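Local coordinates for protein prephenate dehydratase (Arthrobacter aurescens, PDB 3MWB) that probably converts prephenate to phenylpyruvate, with loss of water and carbon dioxide, in phenylalanine biosynthesis, and binds phenylalanine, the pathway's end product, at residues 38-50 with 66-80. Residues are numbered along the deposited sequence; the frame is centred on the assembly and turned at random.
Sequences TNVNTALERVRAG and GVTATLDAIATGQEL
Arg48 supplies the polar half of this contact, reaching from helix 40-48 to the backbone that follows helix 67-73. Its chain runs extended from CG to NE (chi2 159°, chi3 150°), which carries the guanidinium to the carbonyls of Ala73 and Gln78, both at its edge and close to its plane. NH2 gives a nearly straight bond to Ala73 O, 3.0 Å away, and another to Gln78 O at 3.2 Å; NE adds a weak one to the same Gln78 oxygen. One arginine thus ties Ala73, which closes helix 67-73, to Gln78 in the loop beyond, and Arg275 also reaches this loop, bonding to Gly77 O. A water spans Arg48 O and Gln78 NE2. Replacing Arg48 by an alanine would probably leave Ala73 O without this donor and the 76-78 loop less firmly fixed to helix 40-48.

The apolar half begins against one face of that guanidinium, where Leu80 CD1 sits 3.6 Å from Arg48 CZ, offset toward the rim. The other methyl, Leu80 CD2, meets Val47 CG1. Leu44 spreads its two branches: CD2 touches Leu80 CD1, while CD1 presses on Ala73 CB at 3.5 Å, a tight fit, and also meets Ile74 CG2. Val40, at the start of helix 40-48, packs its CB against Ala69 CB (3.9 Å) and sets both methyls against Thr70, whose hydroxyl is engaged by Pro58 O.

The short axes approach to 9.7 Å and cross at -38°, with Ala69 and Ala73 facing the neighbouring helix. Leu44 and Thr70 also rest on strands 54-60 and 181-188, so the pair forms a helical layer on the mixed sheet of the dehydratase region, the alpha/beta packing of a periplasmic-binding-protein-like fold.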
# COMPACT_ATOMS: atom_id res chain seq x y z
N THR A 38 -20.05 39.90 5.04
CA THR A 38 -19.61 40.14 3.67
C THR A 38 -19.07 38.87 3.01
O THR A 38 -19.39 38.59 1.85
CB THR A 38 -18.47 41.19 3.64
OG1 THR A 38 -18.95 42.44 4.14
CG2 THR A 38 -17.97 41.39 2.23
N ASN A 39 -18.22 38.15 3.73
CA ASN A 39 -17.60 36.94 3.18
C ASN A 39 -17.42 35.86 4.23
O ASN A 39 -17.68 36.08 5.42
CB ASN A 39 -16.29 37.27 2.41
CG ASN A 39 -15.28 38.01 3.26
OD1 ASN A 39 -15.16 37.77 4.45
ND2 ASN A 39 -14.52 38.91 2.63
N VAL A 40 -17.00 34.68 3.78
CA VAL A 40 -16.75 33.58 4.69
C VAL A 40 -15.71 33.92 5.77
O VAL A 40 -15.92 33.58 6.94
CB VAL A 40 -16.40 32.27 3.92
CG1 VAL A 40 -15.65 31.29 4.80
CG2 VAL A 40 -17.69 31.66 3.37
N ASN A 41 -14.60 34.57 5.40
CA ASN A 41 -13.59 34.87 6.40
C ASN A 41 -14.15 35.77 7.50
O ASN A 41 -13.96 35.49 8.68
CB ASN A 41 -12.31 35.47 5.84
CG ASN A 41 -11.16 35.41 6.86
OD1 ASN A 41 -10.76 34.32 7.31
ND2 ASN A 41 -10.66 36.58 7.27
N THR A 42 -14.86 36.83 7.12
CA THR A 42 -15.50 37.75 8.07
C THR A 42 -16.47 37.01 8.98
O THR A 42 -16.51 37.29 10.19
CB THR A 42 -16.19 38.92 7.34
OG1 THR A 42 -15.19 39.68 6.66
CG2 THR A 42 -16.89 39.84 8.34
N ALA A 43 -17.23 36.07 8.42
CA ALA A 43 -18.14 35.25 9.24
C ALA A 43 -17.37 34.49 10.32
O ALA A 43 -17.76 34.48 11.50
CB ALA A 43 -18.96 34.26 8.37
N LEU A 44 -16.29 33.84 9.91
CA LEU A 44 -15.49 33.01 10.82
C LEU A 44 -14.69 33.85 11.81
O LEU A 44 -14.51 33.46 12.98
CB LEU A 44 -14.58 32.07 10.04
CG LEU A 44 -15.30 30.99 9.19
CD1 LEU A 44 -14.30 30.21 8.33
CD2 LEU A 44 -16.09 30.01 10.03
N GLU A 45 -14.20 34.99 11.34
CA GLU A 45 -13.46 35.93 12.14
C GLU A 45 -14.25 36.27 13.40
O GLU A 45 -13.70 36.26 14.50
CB GLU A 45 -13.30 37.19 11.33
CG GLU A 45 -12.04 37.91 11.48
CD GLU A 45 -11.91 38.95 10.39
OE1 GLU A 45 -12.09 40.15 10.70
OE2 GLU A 45 -11.68 38.55 9.22
N ARG A 46 -15.54 36.56 13.22
CA ARG A 46 -16.37 36.95 14.36
C ARG A 46 -16.44 35.83 15.40
O ARG A 46 -16.36 36.09 16.61
CB ARG A 46 -17.78 37.40 13.91
N VAL A 47 -16.53 34.59 14.93
CA VAL A 47 -16.54 33.43 15.82
C VAL A 47 -15.19 33.31 16.55
O VAL A 47 -15.14 33.20 17.78
CB VAL A 47 -16.85 32.10 15.03
CG1 VAL A 47 -16.67 30.89 15.91
CG2 VAL A 47 -18.27 32.14 14.44
N ARG A 48 -14.11 33.35 15.78
CA ARG A 48 -12.76 33.30 16.34
C ARG A 48 -12.48 34.38 17.41
O ARG A 48 -11.81 34.11 18.40
CB ARG A 48 -11.73 33.36 15.22
CG ARG A 48 -11.69 32.09 14.41
CD ARG A 48 -11.09 32.28 13.02
NE ARG A 48 -10.45 31.04 12.59
CZ ARG A 48 -10.25 30.68 11.32
NH1 ARG A 48 -10.67 31.46 10.34
NH2 ARG A 48 -9.65 29.53 11.04
N ALA A 49 -13.01 35.59 17.19
CA ALA A 49 -12.81 36.72 18.09
C ALA A 49 -13.65 36.66 19.36
O ALA A 49 -13.52 37.51 20.24
CB ALA A 49 -13.07 38.06 17.36
N GLY A 50 -14.52 35.66 19.47
CA GLY A 50 -15.36 35.53 20.66
C GLY A 50 -16.67 36.30 20.59
O GLY A 50 -17.35 36.43 21.61
N GLY A 66 -18.74 31.11 -2.31
CA GLY A 66 -18.23 30.91 -0.95
C GLY A 66 -17.53 29.59 -0.63
O GLY A 66 -16.86 29.51 0.39
N VAL A 67 -17.66 28.56 -1.47
CA VAL A 67 -17.11 27.22 -1.13
C VAL A 67 -15.57 27.15 -0.98
O VAL A 67 -15.08 26.70 0.05
CB VAL A 67 -17.66 26.11 -2.08
CG1 VAL A 67 -16.77 24.87 -2.08
CG2 VAL A 67 -19.09 25.75 -1.68
N THR A 68 -14.82 27.62 -1.97
CA THR A 68 -13.36 27.64 -1.84
C THR A 68 -12.90 28.52 -0.67
O THR A 68 -11.97 28.17 0.05
CB THR A 68 -12.69 28.09 -3.12
OG1 THR A 68 -13.38 29.25 -3.62
CG2 THR A 68 -12.75 26.95 -4.15
N ALA A 69 -13.57 29.65 -0.47
CA ALA A 69 -13.28 30.48 0.69
C ALA A 69 -13.37 29.65 1.98
O ALA A 69 -12.51 29.77 2.86
CB ALA A 69 -14.21 31.68 0.76
N THR A 70 -14.40 28.83 2.09
CA THR A 70 -14.63 28.04 3.29
C THR A 70 -13.50 27.04 3.53
O THR A 70 -12.98 26.93 4.63
CB THR A 70 -15.96 27.29 3.21
OG1 THR A 70 -17.04 28.23 3.30
CG2 THR A 70 -16.07 26.27 4.34
N LEU A 71 -13.12 26.33 2.47
CA LEU A 71 -12.10 25.29 2.53
C LEU A 71 -10.76 25.88 2.92
O LEU A 71 -10.02 25.26 3.67
CB LEU A 71 -12.00 24.57 1.18
CG LEU A 71 -13.25 23.84 0.71
CD1 LEU A 71 -13.01 23.27 -0.69
CD2 LEU A 71 -13.62 22.74 1.69
N ASP A 72 -10.45 27.08 2.44
CA ASP A 72 -9.18 27.70 2.79
C ASP A 72 -9.23 28.27 4.21
O ASP A 72 -8.26 28.14 4.98
CB ASP A 72 -8.81 28.77 1.76
CG ASP A 72 -8.37 28.16 0.43
OD1 ASP A 72 -8.14 26.92 0.39
OD2 ASP A 72 -8.25 28.90 -0.57
N ALA A 73 -10.37 28.85 4.57
CA ALA A 73 -10.47 29.56 5.87
C ALA A 73 -10.33 28.61 7.08
O ALA A 73 -9.68 28.96 8.08
CB ALA A 73 -11.77 30.33 5.94
N ILE A 74 -10.93 27.42 6.97
CA ILE A 74 -10.94 26.46 8.08
C ILE A 74 -9.64 25.66 8.18
O ILE A 74 -9.47 24.86 9.09
CB ILE A 74 -12.16 25.50 8.02
CG1 ILE A 74 -12.08 24.57 6.79
CG2 ILE A 74 -13.46 26.31 7.99
CD1 ILE A 74 -13.15 23.48 6.78
N ALA A 75 -8.74 25.90 7.23
CA ALA A 75 -7.47 25.17 7.14
C ALA A 75 -6.32 25.91 7.78
O ALA A 75 -5.21 25.40 7.84
CB ALA A 75 -7.15 24.89 5.72
N THR A 76 -6.56 27.14 8.23
CA THR A 76 -5.48 27.94 8.80
C THR A 76 -6.03 28.81 9.89
O THR A 76 -7.22 29.10 9.90
CB THR A 76 -4.80 28.89 7.77
OG1 THR A 76 -5.81 29.56 6.98
CG2 THR A 76 -3.85 28.15 6.85
N GLY A 77 -5.16 29.22 10.81
CA GLY A 77 -5.48 30.22 11.81
C GLY A 77 -6.05 29.58 13.06
O GLY A 77 -5.79 28.40 13.34
N GLN A 78 -6.82 30.35 13.81
CA GLN A 78 -7.37 29.89 15.07
C GLN A 78 -8.17 28.60 14.89
O GLN A 78 -8.86 28.42 13.89
CB GLN A 78 -8.22 31.00 15.72
CG GLN A 78 -7.47 32.33 15.95
CD GLN A 78 -6.50 32.28 17.13
OE1 GLN A 78 -5.27 32.28 16.94
NE2 GLN A 78 -7.03 32.26 18.35
N GLU A 79 -8.05 27.69 15.85
CA GLU A 79 -8.79 26.43 15.81
C GLU A 79 -10.31 26.66 15.75
O GLU A 79 -10.86 27.57 16.39
CB GLU A 79 -8.43 25.58 17.04
N LEU A 80 -10.98 25.83 14.95
CA LEU A 80 -12.43 25.84 14.82
C LEU A 80 -12.96 24.41 14.80
O LEU A 80 -12.20 23.47 14.51
CB LEU A 80 -12.82 26.52 13.52
CG LEU A 80 -12.64 28.02 13.35
CD1 LEU A 80 -12.92 28.36 11.90
CD2 LEU A 80 -13.54 28.81 14.26
O HOH W 1 -10.09 31.86 18.32